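Local coordinates for twitching motility pilus retraction protein (Geobacter sulfurreducens PCA, PDB 5ZFQ) that probably acts as a hexameric ATPase motor that drives retraction of type IV pili, at residues K142-P148 with K172-R177; K147-I152 with A244-L249; S163-A167 with E189-P193; D179-E185 with Q221-L227. All blocks are in the same frame, centred on the assembly; numbering follows the deposited sequence.

In the fold
Followed from the N terminus, the four contacts show how a RecA-like ATPase core is stitched together by interlaced loops. Contact 1 ties the turn after helix 139-144 to the C-terminal end of helix 162-176. Contact 2 opens before contact 1 closes, so the two cross, and it shares K147 and P148 with it; its long loop joins the start of strand 150-155 to that of strand 249-254. Inside that loop lie contacts 3 and 4. Contact 3 sets helix 162-176 against the loop after strand 180-185 and crosses both contact 1 and contact 4. Contact 4, wholly after contact 1, pairs strands 180-185 and 225-230, the latter probably hydrogen-bonded to L249 of contact 2.

Contact 1. Residues K142-P148 with K172-R177; sequences KELAEKP and KINTER
The guanidinium of R177 illustrates how one arginine can gather the carbonyls of a turn. Its NH1 and NH2 both donate end-on to K147 O from the same face of the carbonyl plane, NH1 at 2.8 Å and tilted from it, NH2 at 2.6 Å and well above it. NH2 also sends a weak bond to A145 O (2.7 Å), so two backbone oxygens of the turn L144-K147 sit at the edge of one flat group. R177 stands just beyond the end of its helix, with CG anti to the carbonyl carbon (chi1 -59°) and the chain stretched out as far as NE, which carries the charged end across the gap. A water links NH1 to P148 O, the latter by a weak bond.

K172 forms the second half. Its methylenes run straight from the helix, placing CD 3.6 Å from A145 CB, while the side chain of K142 crosses it at about a right angle, CG touching its end; the amine of K142 turns to E133. A bend at chi4 (63°) swings K172 NZ to E176 OE2 at 2.6 Å, and E146 OE2 lies 3.6 Å from the same NZ in a longer salt bridge. The lysine probably offsets the two nearby carboxylates. Together these bonds join the turn before strand 150-155 to the end of helix 162-176, probably within a RecA-like ATPase core.

Contact 2. Residues K147-I152 with A244-L249; sequences KPRGLI and AETGHL
H248 O is approached by two neighbouring groups of residues 147-152: G150 N donates to it at 3.0 Å, in the carbonyl plane, and R149 CA adds a CH...O contact at 3.5 Å. The return contact runs from L249 CA to G150 O, completing a single parallel bridge between G150 and L249. G150 has a phi of 98°, at which a CB would press on the preceding carbonyl oxygen.

L249 contributes the most buried surface. With CG anti to the backbone N (chi1 180°), its two methyls spread over the turn: CD1 rests 3.5 Å from R149 O and CD2 3.6 Å from K147 O, while CD1 also meets I152 CD1 at 3.8 Å. A244 CB packs against the backbone of G150, and it touches L151 CB at 3.8 Å. R149 passes its CG along the backbone of G247, and its guanidinium has P148 CG over one face, offset toward the rim.

The bridge starts the pairing of strands 150-155 and 249-254, which G150 and I152 continue through C250 and A252. Beyond strand 150-155 lies strand 286-296; V285 of helix 275-285 touches both L151 and A244, and R149 packs on P296 of the second subunit.

Contact 3. Residues S163-A167 with E189-P193; sequences STTLA and EYLHP
Y190 lies against the helix that begins at a sequence resembling a Walker A P-loop, and S163, the last residue of that pattern, is among its neighbours. As in other P-loop ATPases, the nucleotide loop leads into a helix; in this protein the first turns of that helix, 162-176, are met by a loop that follows strand 180-185.

The closely packed part centres on A167. Its CB lies 3.8 Å from Y190 CD2 and 3.9 Å from Y190 CB, so the small alanine methyl nests where the tyrosine leaves its backbone. A chi1 of -63° turns the ring of Y190 away from its own carbonyl carbon and along the helix surface, from A167 towards T164. There T164 CG2 comes obliquely to the hydroxyl end of the ring, 3.6 Å from Y190 CE2.

The partly exposed end is looser. S163 OG comes to the ring edge, in its plane, 3.8 Å from Y190 CE2, and S163 CB meets E189 CG at 3.8 Å, the glutamate chain being folded at chi2 (-74°). The carboxylate of E189 makes a long, weak ion pair with R123, while Y190 also packs on P126. Putting an alanine at Y190 would probably open a gap beside A167 and T164 and leave the loop without its main apolar hold on the helix.

Deeper in the contact, where A167 and H192 are buried, A167 O faces the edge of the imidazole, 3.3 Å from H192 CE1.

Contact 4. Residues D179-E185 with Q221-L227; sequences DHIVTIE and QDPDVVL
H180 and D224 open a parallel strand pairing in the central sheet of the RecA-like core, where residues 180-185 and 225-227 run at 10° to each other.

Among the backbone bonds, H180 O accepts from both D224 N (2.8 Å) and V225 N (3.2 Å). V182 N then donates to V225 O, L227 N to V182 O, and I184 N to L227 O, with CA-H...O contacts between them.

Side-chain bonds close the N-terminal end. D224 OD2 takes H180 N on its anti lone pair at 2.8 Å, nearly straight at 166°, and has a salt bridge to R55 of the second subunit. With chi1 at 175° the imidazole of H180 swings away from its backbone N, bringing ND1 to D222 O at 2.6 Å in the ring plane, though above the carbonyl plane. NE2 bonds to N200, and the ring meets H45 of the second subunit edge-to-face. A leucine at H180 would probably leave D222 O without this donor and N200 without its partner.

Apolar contacts line both faces of the sheet. I181 and V225 lie side by side, CG1 to CB at 4.0 Å; T183 CG2 meets L227 CB; on the opposite face, V182 CG2 rests 3.8 Å from P223 CB.

Contact 1. Residues K142-P148 with K172-R177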
loop_
_atom_site.group_PDB
_atom_site.type_symbol
_atom_site.label_atom_id
_atom_site.label_comp_id
_atom_site.label_asym_id
_atom_site.label_seq_id
_atom_site.Cartn_x
_atom_site.Cartn_y
_atom_site.Cartn_z
ATOM N N LYS A 142 -37.657 -5.360 25.409
ATOM C CA LYS A 142 -38.809 -4.538 25.084
ATOM C C LYS A 142 -38.638 -3.121 25.631
ATOM O O LYS A 142 -38.936 -2.137 24.938
ATOM C CB LYS A 142 -40.085 -5.187 25.615
ATOM C CG LYS A 142 -41.318 -4.481 25.133
ATOM C CD LYS A 142 -42.594 -5.317 25.273
ATOM C CE LYS A 142 -42.528 -6.297 26.427
ATOM N NZ LYS A 142 -42.955 -7.661 25.997
ATOM N N GLU A 143 -38.140 -3.024 26.862
ATOM C CA GLU A 143 -37.867 -1.733 27.472
ATOM C C GLU A 143 -36.822 -0.969 26.668
ATOM O O GLU A 143 -36.914 0.255 26.518
ATOM C CB GLU A 143 -37.385 -1.900 28.911
ATOM C CG GLU A 143 -38.466 -2.331 29.895
ATOM C CD GLU A 143 -37.935 -2.518 31.319
ATOM O OE1 GLU A 143 -36.738 -2.215 31.570
ATOM O OE2 GLU A 143 -38.731 -2.968 32.184
ATOM N N LEU A 144 -35.822 -1.693 26.167
ATOM C CA LEU A 144 -34.755 -1.075 25.383
ATOM C C LEU A 144 -35.283 -0.535 24.060
ATOM O O LEU A 144 -34.749 0.437 23.525
ATOM C CB LEU A 144 -33.625 -2.068 25.126
ATOM C CG LEU A 144 -32.687 -2.345 26.302
ATOM C CD1 LEU A 144 -31.707 -3.395 25.879
ATOM C CD2 LEU A 144 -31.966 -1.095 26.699
ATOM N N ALA A 145 -36.349 -1.157 23.557
ATOM C CA ALA A 145 -36.972 -0.776 22.290
ATOM C C ALA A 145 -37.853 0.449 22.455
ATOM O O ALA A 145 -38.430 0.964 21.487
ATOM C CB ALA A 145 -37.783 -1.939 21.727
ATOM N N GLU A 146 -37.967 0.906 23.695
ATOM C CA GLU A 146 -38.737 2.097 23.971
ATOM C C GLU A 146 -37.811 3.276 24.191
ATOM O O GLU A 146 -38.268 4.370 24.514
ATOM C CB GLU A 146 -39.650 1.888 25.178
ATOM C CG GLU A 146 -40.872 1.058 24.862
ATOM C CD GLU A 146 -41.585 0.554 26.113
ATOM O OE1 GLU A 146 -41.179 0.958 27.224
ATOM O OE2 GLU A 146 -42.555 -0.237 25.986
ATOM N N LYS A 147 -36.512 3.055 24.013
ATOM C CA LYS A 147 -35.537 4.127 24.176
ATOM C C LYS A 147 -35.681 5.153 23.069
ATOM O O LYS A 147 -35.784 4.792 21.894
ATOM C CB LYS A 147 -34.109 3.586 24.173
ATOM C CG LYS A 147 -33.743 2.759 25.367
ATOM C CD LYS A 147 -33.612 3.614 26.609
ATOM C CE LYS A 147 -33.046 2.792 27.773
ATOM N NZ LYS A 147 -33.254 3.522 29.066
ATOM N N PRO A 148 -35.677 6.442 23.437
ATOM C CA PRO A 148 -35.770 7.504 22.431
ATOM C C PRO A 148 -34.449 7.788 21.720
ATOM O O PRO A 148 -34.470 8.009 20.514
ATOM C CB PRO A 148 -36.234 8.715 23.241
ATOM C CG PRO A 148 -35.820 8.441 24.627
ATOM C CD PRO A 148 -35.790 6.957 24.812
ATOM N N LYS A 172 -41.635 -3.019 16.687
ATOM C CA LYS A 172 -42.241 -2.360 17.829
ATOM C C LYS A 172 -42.146 -0.839 17.681
ATOM O O LYS A 172 -43.099 -0.114 18.004
ATOM C CB LYS A 172 -41.578 -2.811 19.124
ATOM C CG LYS A 172 -42.145 -2.110 20.355
ATOM C CD LYS A 172 -41.352 -2.432 21.623
ATOM C CE LYS A 172 -41.979 -1.784 22.859
ATOM N NZ LYS A 172 -43.366 -2.287 23.181
ATOM N N ILE A 173 -41.001 -0.367 17.187
ATOM C CA ILE A 173 -40.772 1.046 16.988
ATOM C C ILE A 173 -41.712 1.593 15.932
ATOM O O ILE A 173 -42.358 2.623 16.126
ATOM C CB ILE A 173 -39.323 1.308 16.570
ATOM C CG1 ILE A 173 -38.383 1.021 17.737
ATOM C CG2 ILE A 173 -39.138 2.743 16.066
ATOM C CD1 ILE A 173 -36.923 1.068 17.358
ATOM N N ASN A 174 -41.760 0.887 14.807
ATOM C CA ASN A 174 -42.629 1.193 13.688
ATOM C C ASN A 174 -44.111 1.239 14.072
ATOM O O ASN A 174 -44.913 1.964 13.449
ATOM C CB ASN A 174 -42.393 0.139 12.601
ATOM C CG ASN A 174 -43.163 0.402 11.317
ATOM O OD1 ASN A 174 -43.583 1.518 11.033
ATOM N ND2 ASN A 174 -43.352 -0.651 10.536
ATOM N N THR A 175 -44.469 0.445 15.084
ATOM C CA THR A 175 -45.837 0.370 15.581
ATOM C C THR A 175 -46.159 1.551 16.507
ATOM O O THR A 175 -47.266 2.104 16.478
ATOM C CB THR A 175 -46.101 -0.965 16.354
ATOM O OG1 THR A 175 -45.920 -2.092 15.480
ATOM C CG2 THR A 175 -47.521 -1.005 16.911
ATOM N N GLU A 176 -45.180 1.946 17.317
ATOM C CA GLU A 176 -45.434 2.901 18.390
ATOM C C GLU A 176 -45.042 4.344 18.074
ATOM O O GLU A 176 -45.685 5.263 18.563
ATOM C CB GLU A 176 -44.718 2.450 19.664
ATOM C CG GLU A 176 -45.238 1.156 20.254
ATOM C CD GLU A 176 -44.462 0.715 21.493
ATOM O OE1 GLU A 176 -43.570 1.467 21.973
ATOM O OE2 GLU A 176 -44.745 -0.398 21.985
ATOM N N ARG A 177 -44.003 4.559 17.268
ATOM C CA ARG A 177 -43.507 5.924 17.048
ATOM C C ARG A 177 -43.960 6.564 15.734
ATOM O O ARG A 177 -44.511 5.903 14.872
ATOM C CB ARG A 177 -41.976 5.943 17.108
ATOM C CG ARG A 177 -41.427 5.444 18.418
ATOM C CD ARG A 177 -39.915 5.485 18.508
ATOM N NE ARG A 177 -39.459 4.522 19.507
ATOM C CZ ARG A 177 -38.245 4.502 20.048
ATOM N NH1 ARG A 177 -37.333 5.398 19.702
ATOM N NH2 ARG A 177 -37.943 3.583 20.952
HETATM O O HOH W 1 -36.845 8.169 18.002
#

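Contact 2. Residues K147-I152 with A244-L249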
loop_
_atom_site.group_PDB
_atom_site.type_symbol
_atom_site.label_atom_id
_atom_site.label_comp_id
_atom_site.label_asym_id
_atom_site.label_seq_id
_atom_site.Cartn_x
_atom_site.Cartn_y
_atom_site.Cartn_z
ATOM N N LYS A 147 -36.512 3.055 24.013
ATOM C CA LYS A 147 -35.537 4.127 24.176
ATOM C C LYS A 147 -35.681 5.153 23.069
ATOM O O LYS A 147 -35.784 4.792 21.894
ATOM C CB LYS A 147 -34.109 3.586 24.173
ATOM C CG LYS A 147 -33.743 2.759 25.367
ATOM C CD LYS A 147 -33.612 3.614 26.609
ATOM C CE LYS A 147 -33.046 2.792 27.773
ATOM N NZ LYS A 147 -33.254 3.522 29.066
ATOM N N PRO A 148 -35.677 6.442 23.437
ATOM C CA PRO A 148 -35.770 7.504 22.431
ATOM C C PRO A 148 -34.449 7.788 21.720
ATOM O O PRO A 148 -34.470 8.009 20.514
ATOM C CB PRO A 148 -36.234 8.715 23.241
ATOM C CG PRO A 148 -35.820 8.441 24.627
ATOM C CD PRO A 148 -35.790 6.957 24.812
ATOM N N ARG A 149 -33.329 7.762 22.437
ATOM C CA ARG A 149 -32.023 8.129 21.863
ATOM C C ARG A 149 -30.947 7.110 22.136
ATOM O O ARG A 149 -31.153 6.159 22.873
ATOM C CB ARG A 149 -31.538 9.454 22.436
ATOM C CG ARG A 149 -32.324 10.623 22.009
ATOM C CD ARG A 149 -32.067 11.779 22.955
ATOM N NE ARG A 149 -32.866 11.672 24.164
ATOM C CZ ARG A 149 -34.187 11.823 24.184
ATOM N NH1 ARG A 149 -34.852 12.051 23.045
ATOM N NH2 ARG A 149 -34.843 11.731 25.337
ATOM N N GLY A 150 -29.774 7.353 21.584
ATOM C CA GLY A 150 -28.607 6.602 21.983
ATOM C C GLY A 150 -28.243 5.448 21.077
ATOM O O GLY A 150 -28.826 5.248 20.012
ATOM N N LEU A 151 -27.262 4.678 21.525
ATOM C CA LEU A 151 -26.754 3.554 20.767
ATOM C C LEU A 151 -27.148 2.245 21.428
ATOM O O LEU A 151 -26.937 2.073 22.634
ATOM C CB LEU A 151 -25.239 3.654 20.655
ATOM C CG LEU A 151 -24.533 2.512 19.941
ATOM C CD1 LEU A 151 -24.869 2.459 18.421
ATOM C CD2 LEU A 151 -23.044 2.671 20.198
ATOM N N ILE A 152 -27.719 1.337 20.641
ATOM C CA ILE A 152 -28.097 0.013 21.125
ATOM C C ILE A 152 -27.391 -1.062 20.303
ATOM O O ILE A 152 -27.451 -1.038 19.072
ATOM C CB ILE A 152 -29.620 -0.203 21.043
ATOM C CG1 ILE A 152 -30.354 0.886 21.836
ATOM C CG2 ILE A 152 -29.992 -1.587 21.533
ATOM C CD1 ILE A 152 -31.812 0.602 22.070
ATOM N N ALA A 244 -25.941 8.536 17.349
ATOM C CA ALA A 244 -26.326 8.337 18.740
ATOM C C ALA A 244 -26.110 9.588 19.590
ATOM O O ALA A 244 -26.904 9.867 20.484
ATOM C CB ALA A 244 -25.559 7.150 19.336
ATOM N N GLU A 245 -25.033 10.327 19.314
ATOM C CA GLU A 245 -24.735 11.590 20.009
ATOM C C GLU A 245 -25.713 12.720 19.708
ATOM O O GLU A 245 -25.844 13.646 20.504
ATOM C CB GLU A 245 -23.334 12.093 19.661
ATOM C CG GLU A 245 -22.240 11.772 20.651
ATOM C CD GLU A 245 -20.919 12.432 20.253
ATOM O OE1 GLU A 245 -20.304 11.959 19.265
ATOM O OE2 GLU A 245 -20.503 13.423 20.912
ATOM N N THR A 246 -26.370 12.646 18.554
ATOM C CA THR A 246 -27.157 13.759 18.060
ATOM C C THR A 246 -28.655 13.470 18.026
ATOM O O THR A 246 -29.382 13.956 17.152
ATOM C CB THR A 246 -26.680 14.178 16.659
ATOM O OG1 THR A 246 -26.679 13.045 15.779
ATOM C CG2 THR A 246 -25.281 14.776 16.742
ATOM N N GLY A 247 -29.121 12.690 18.992
ATOM C CA GLY A 247 -30.544 12.530 19.199
ATOM C C GLY A 247 -31.217 11.473 18.349
ATOM O O GLY A 247 -32.443 11.363 18.347
ATOM N N HIS A 248 -30.431 10.685 17.629
ATOM C CA HIS A 248 -30.998 9.562 16.909
ATOM C C HIS A 248 -30.965 8.332 17.778
ATOM O O HIS A 248 -30.276 8.297 18.810
ATOM C CB HIS A 248 -30.245 9.317 15.617
ATOM C CG HIS A 248 -30.157 10.531 14.750
ATOM N ND1 HIS A 248 -29.203 11.509 14.935
ATOM C CD2 HIS A 248 -30.929 10.950 13.721
ATOM C CE1 HIS A 248 -29.379 12.469 14.045
ATOM N NE2 HIS A 248 -30.421 12.157 13.298
ATOM N N LEU A 249 -31.747 7.336 17.391
ATOM C CA LEU A 249 -31.578 6.024 17.962
ATOM C C LEU A 249 -30.829 5.168 16.935
ATOM O O LEU A 249 -31.307 4.958 15.799
ATOM C CB LEU A 249 -32.921 5.403 18.343
ATOM C CG LEU A 249 -32.830 3.994 18.957
ATOM C CD1 LEU A 249 -32.190 4.001 20.348
ATOM C CD2 LEU A 249 -34.195 3.309 19.013
#

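Contact 3. Residues S163-A167 with E189-P193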
loop_
_atom_site.group_PDB
_atom_site.type_symbol
_atom_site.label_atom_id
_atom_site.label_comp_id
_atom_site.label_asym_id
_atom_site.label_seq_id
_atom_site.Cartn_x
_atom_site.Cartn_y
_atom_site.Cartn_z
ATOM N N SER A 163 -30.753 -10.773 13.615
ATOM C CA SER A 163 -31.778 -10.300 12.694
ATOM C C SER A 163 -33.217 -10.374 13.249
ATOM O O SER A 163 -33.979 -9.427 13.082
ATOM C CB SER A 163 -31.670 -11.084 11.386
ATOM O OG SER A 163 -31.853 -12.478 11.621
ATOM N N THR A 164 -33.589 -11.474 13.913
ATOM C CA THR A 164 -34.949 -11.580 14.459
ATOM C C THR A 164 -35.127 -10.697 15.688
ATOM O O THR A 164 -36.238 -10.255 15.978
ATOM C CB THR A 164 -35.367 -13.046 14.852
ATOM O OG1 THR A 164 -34.439 -13.606 15.789
ATOM C CG2 THR A 164 -35.431 -13.928 13.645
ATOM N N THR A 165 -34.043 -10.462 16.420
ATOM C CA THR A 165 -34.102 -9.583 17.582
ATOM C C THR A 165 -34.256 -8.141 17.119
ATOM O O THR A 165 -35.124 -7.409 17.607
ATOM C CB THR A 165 -32.860 -9.737 18.471
ATOM O OG1 THR A 165 -32.947 -10.975 19.189
ATOM C CG2 THR A 165 -32.771 -8.603 19.465
ATOM N N LEU A 166 -33.435 -7.751 16.150
ATOM C CA LEU A 166 -33.532 -6.436 15.528
ATOM C C LEU A 166 -34.861 -6.209 14.811
ATOM O O LEU A 166 -35.464 -5.139 14.930
ATOM C CB LEU A 166 -32.373 -6.255 14.554
ATOM C CG LEU A 166 -31.116 -6.040 15.385
ATOM C CD1 LEU A 166 -29.863 -6.297 14.570
ATOM C CD2 LEU A 166 -31.161 -4.624 15.942
ATOM N N ALA A 167 -35.319 -7.216 14.079
ATOM C CA ALA A 167 -36.616 -7.163 13.434
ATOM C C ALA A 167 -37.724 -6.842 14.430
ATOM O O ALA A 167 -38.576 -5.990 14.171
ATOM C CB ALA A 167 -36.903 -8.478 12.733
ATOM N N GLU A 189 -33.079 -9.127 5.954
ATOM C CA GLU A 189 -33.613 -10.405 6.397
ATOM C C GLU A 189 -35.141 -10.317 6.576
ATOM O O GLU A 189 -35.877 -11.178 6.105
ATOM C CB GLU A 189 -32.930 -10.850 7.705
ATOM C CG GLU A 189 -31.419 -11.212 7.612
ATOM C CD GLU A 189 -31.127 -12.551 6.921
ATOM O OE1 GLU A 189 -32.046 -13.401 6.837
ATOM O OE2 GLU A 189 -29.973 -12.763 6.477
ATOM N N TYR A 190 -35.624 -9.271 7.237
ATOM C CA TYR A 190 -37.059 -9.130 7.464
ATOM C C TYR A 190 -37.568 -7.806 6.923
ATOM O O TYR A 190 -36.947 -6.765 7.143
ATOM C CB TYR A 190 -37.372 -9.282 8.967
ATOM C CG TYR A 190 -37.015 -10.673 9.482
ATOM C CD1 TYR A 190 -37.917 -11.735 9.340
ATOM C CD2 TYR A 190 -35.767 -10.943 10.067
ATOM C CE1 TYR A 190 -37.601 -13.010 9.763
ATOM C CE2 TYR A 190 -35.448 -12.238 10.505
ATOM C CZ TYR A 190 -36.374 -13.255 10.343
ATOM O OH TYR A 190 -36.099 -14.542 10.747
ATOM N N LEU A 191 -38.683 -7.837 6.196
ATOM C CA LEU A 191 -39.213 -6.603 5.607
ATOM C C LEU A 191 -40.224 -5.906 6.524
ATOM O O LEU A 191 -40.897 -6.545 7.334
ATOM C CB LEU A 191 -39.848 -6.884 4.246
ATOM C CG LEU A 191 -38.863 -7.340 3.164
ATOM C CD1 LEU A 191 -39.552 -8.034 2.001
ATOM C CD2 LEU A 191 -38.039 -6.168 2.681
ATOM N N HIS A 192 -40.311 -4.586 6.410
ATOM C CA HIS A 192 -41.233 -3.829 7.241
ATOM C C HIS A 192 -42.152 -2.945 6.404
ATOM O O HIS A 192 -41.689 -2.079 5.664
ATOM C CB HIS A 192 -40.475 -2.974 8.268
ATOM C CG HIS A 192 -39.656 -3.771 9.241
ATOM N ND1 HIS A 192 -40.187 -4.315 10.393
ATOM C CD2 HIS A 192 -38.336 -4.082 9.256
ATOM C CE1 HIS A 192 -39.238 -4.954 11.057
ATOM N NE2 HIS A 192 -38.105 -4.824 10.391
ATOM N N PRO A 193 -43.465 -3.164 6.532
ATOM C CA PRO A 193 -44.465 -2.279 5.928
ATOM C C PRO A 193 -44.489 -0.973 6.707
ATOM O O PRO A 193 -44.029 -0.960 7.851
ATOM C CB PRO A 193 -45.766 -3.057 6.116
ATOM C CG PRO A 193 -45.551 -3.769 7.431
ATOM C CD PRO A 193 -44.075 -4.129 7.471
#

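Contact 4. Residues D179-E185 with Q221-L227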
loop_
_atom_site.group_PDB
_atom_site.type_symbol
_atom_site.label_atom_id
_atom_site.label_comp_id
_atom_site.label_asym_id
_atom_site.label_seq_id
_atom_site.Cartn_x
_atom_site.Cartn_y
_atom_site.Cartn_z
ATOM N N ASP A 179 -41.679 8.062 13.457
ATOM C CA ASP A 179 -40.304 8.359 13.068
ATOM C C ASP A 179 -40.042 7.940 11.638
ATOM O O ASP A 179 -40.860 7.276 11.006
ATOM C CB ASP A 179 -39.294 7.649 13.989
ATOM C CG ASP A 179 -39.297 8.194 15.416
ATOM O OD1 ASP A 179 -39.802 9.332 15.649
ATOM O OD2 ASP A 179 -38.774 7.471 16.308
ATOM N N HIS A 180 -38.889 8.366 11.139
ATOM C CA HIS A 180 -38.360 7.901 9.869
ATOM C C HIS A 180 -37.315 6.860 10.224
ATOM O O HIS A 180 -36.338 7.184 10.892
ATOM C CB HIS A 180 -37.756 9.055 9.057
ATOM C CG HIS A 180 -37.087 8.615 7.796
ATOM N ND1 HIS A 180 -36.078 9.337 7.198
ATOM C CD2 HIS A 180 -37.283 7.524 7.017
ATOM C CE1 HIS A 180 -35.687 8.714 6.100
ATOM N NE2 HIS A 180 -36.403 7.613 5.964
ATOM N N ILE A 181 -37.562 5.616 9.818
ATOM C CA ILE A 181 -36.663 4.486 10.088
ATOM C C ILE A 181 -35.877 4.097 8.836
ATOM O O ILE A 181 -36.460 3.644 7.839
ATOM C CB ILE A 181 -37.433 3.217 10.592
ATOM C CG1 ILE A 181 -38.228 3.513 11.877
ATOM C CG2 ILE A 181 -36.468 2.053 10.803
ATOM C CD1 ILE A 181 -39.013 2.334 12.405
ATOM N N VAL A 182 -34.560 4.281 8.886
ATOM C CA VAL A 182 -33.674 3.844 7.794
ATOM C C VAL A 182 -32.800 2.680 8.251
ATOM O O VAL A 182 -32.081 2.792 9.249
ATOM C CB VAL A 182 -32.746 4.979 7.304
ATOM C CG1 VAL A 182 -31.807 4.468 6.209
ATOM C CG2 VAL A 182 -33.570 6.183 6.845
ATOM N N THR A 183 -32.850 1.571 7.527
ATOM C CA THR A 183 -31.974 0.432 7.811
ATOM C C THR A 183 -30.957 0.267 6.691
ATOM O O THR A 183 -31.230 0.595 5.541
ATOM C CB THR A 183 -32.773 -0.892 7.952
ATOM O OG1 THR A 183 -33.264 -1.272 6.663
ATOM C CG2 THR A 183 -33.965 -0.725 8.904
ATOM N N ILE A 184 -29.794 -0.265 7.023
ATOM C CA ILE A 184 -28.784 -0.573 6.023
ATOM C C ILE A 184 -28.350 -2.008 6.314
ATOM O O ILE A 184 -27.737 -2.292 7.348
ATOM C CB ILE A 184 -27.608 0.456 6.077
ATOM C CG1 ILE A 184 -28.114 1.870 5.759
ATOM C CG2 ILE A 184 -26.489 0.094 5.122
ATOM C CD1 ILE A 184 -27.202 2.989 6.325
ATOM N N GLU A 185 -28.719 -2.921 5.428
ATOM C CA GLU A 185 -28.685 -4.351 5.740
ATOM C C GLU A 185 -27.890 -5.166 4.721
ATOM O O GLU A 185 -27.789 -4.798 3.549
ATOM C CB GLU A 185 -30.115 -4.903 5.843
ATOM C CG GLU A 185 -30.959 -4.262 6.953
ATOM C CD GLU A 185 -32.363 -4.861 7.105
ATOM O OE1 GLU A 185 -32.480 -6.088 7.383
ATOM O OE2 GLU A 185 -33.350 -4.094 6.970
ATOM N N GLN A 221 -30.633 12.256 5.172
ATOM C CA GLN A 221 -31.870 11.563 4.835
ATOM C C GLN A 221 -32.930 11.685 5.939
ATOM O O GLN A 221 -33.905 10.955 5.953
ATOM C CB GLN A 221 -31.561 10.092 4.498
ATOM C CG GLN A 221 -30.688 9.963 3.242
ATOM C CD GLN A 221 -30.072 8.587 3.031
ATOM O OE1 GLN A 221 -29.850 7.816 3.983
ATOM N NE2 GLN A 221 -29.758 8.281 1.773
ATOM N N ASP A 222 -32.727 12.635 6.845
ATOM C CA ASP A 222 -33.666 12.914 7.932
ATOM C C ASP A 222 -34.176 11.628 8.610
ATOM O O ASP A 222 -35.380 11.347 8.623
ATOM C CB ASP A 222 -34.850 13.759 7.409
ATOM C CG ASP A 222 -35.699 14.352 8.537
ATOM O OD1 ASP A 222 -35.143 14.805 9.559
ATOM O OD2 ASP A 222 -36.935 14.348 8.419
ATOM N N PRO A 223 -33.257 10.814 9.139
ATOM C CA PRO A 223 -33.771 9.634 9.830
ATOM C C PRO A 223 -33.965 9.957 11.310
ATOM O O PRO A 223 -33.425 10.956 11.788
ATOM C CB PRO A 223 -32.659 8.614 9.628
ATOM C CG PRO A 223 -31.399 9.486 9.701
ATOM C CD PRO A 223 -31.780 10.839 9.110
ATOM N N ASP A 224 -34.721 9.130 12.021
ATOM C CA ASP A 224 -34.787 9.259 13.463
ATOM C C ASP A 224 -34.181 8.042 14.071
ATOM O O ASP A 224 -33.541 8.109 15.113
ATOM C CB ASP A 224 -36.222 9.419 13.941
ATOM C CG ASP A 224 -36.867 10.645 13.380
ATOM O OD1 ASP A 224 -36.477 11.780 13.764
ATOM O OD2 ASP A 224 -37.768 10.471 12.543
ATOM N N VAL A 225 -34.420 6.923 13.406
ATOM C CA VAL A 225 -33.965 5.603 13.830
ATOM C C VAL A 225 -33.175 5.000 12.683
ATOM O O VAL A 225 -33.648 5.015 11.532
ATOM C CB VAL A 225 -35.165 4.711 14.199
ATOM C CG1 VAL A 225 -34.735 3.280 14.523
ATOM C CG2 VAL A 225 -35.903 5.336 15.356
ATOM N N VAL A 226 -31.973 4.502 12.976
ATOM C CA VAL A 226 -31.091 3.930 11.941
ATOM C C VAL A 226 -30.518 2.589 12.350
ATOM O O VAL A 226 -29.808 2.500 13.351
ATOM C CB VAL A 226 -29.874 4.841 11.618
ATOM C CG1 VAL A 226 -29.039 4.221 10.485
ATOM C CG2 VAL A 226 -30.287 6.248 11.322
ATOM N N LEU A 227 -30.805 1.551 11.579
ATOM C CA LEU A 227 -30.149 0.266 11.776
ATOM C C LEU A 227 -28.922 0.222 10.881
ATOM O O LEU A 227 -29.023 0.212 9.647
ATOM C CB LEU A 227 -31.091 -0.895 11.487
ATOM C CG LEU A 227 -30.441 -2.283 11.359
ATOM C CD1 LEU A 227 -29.666 -2.647 12.626
ATOM C CD2 LEU A 227 -31.487 -3.348 11.031
#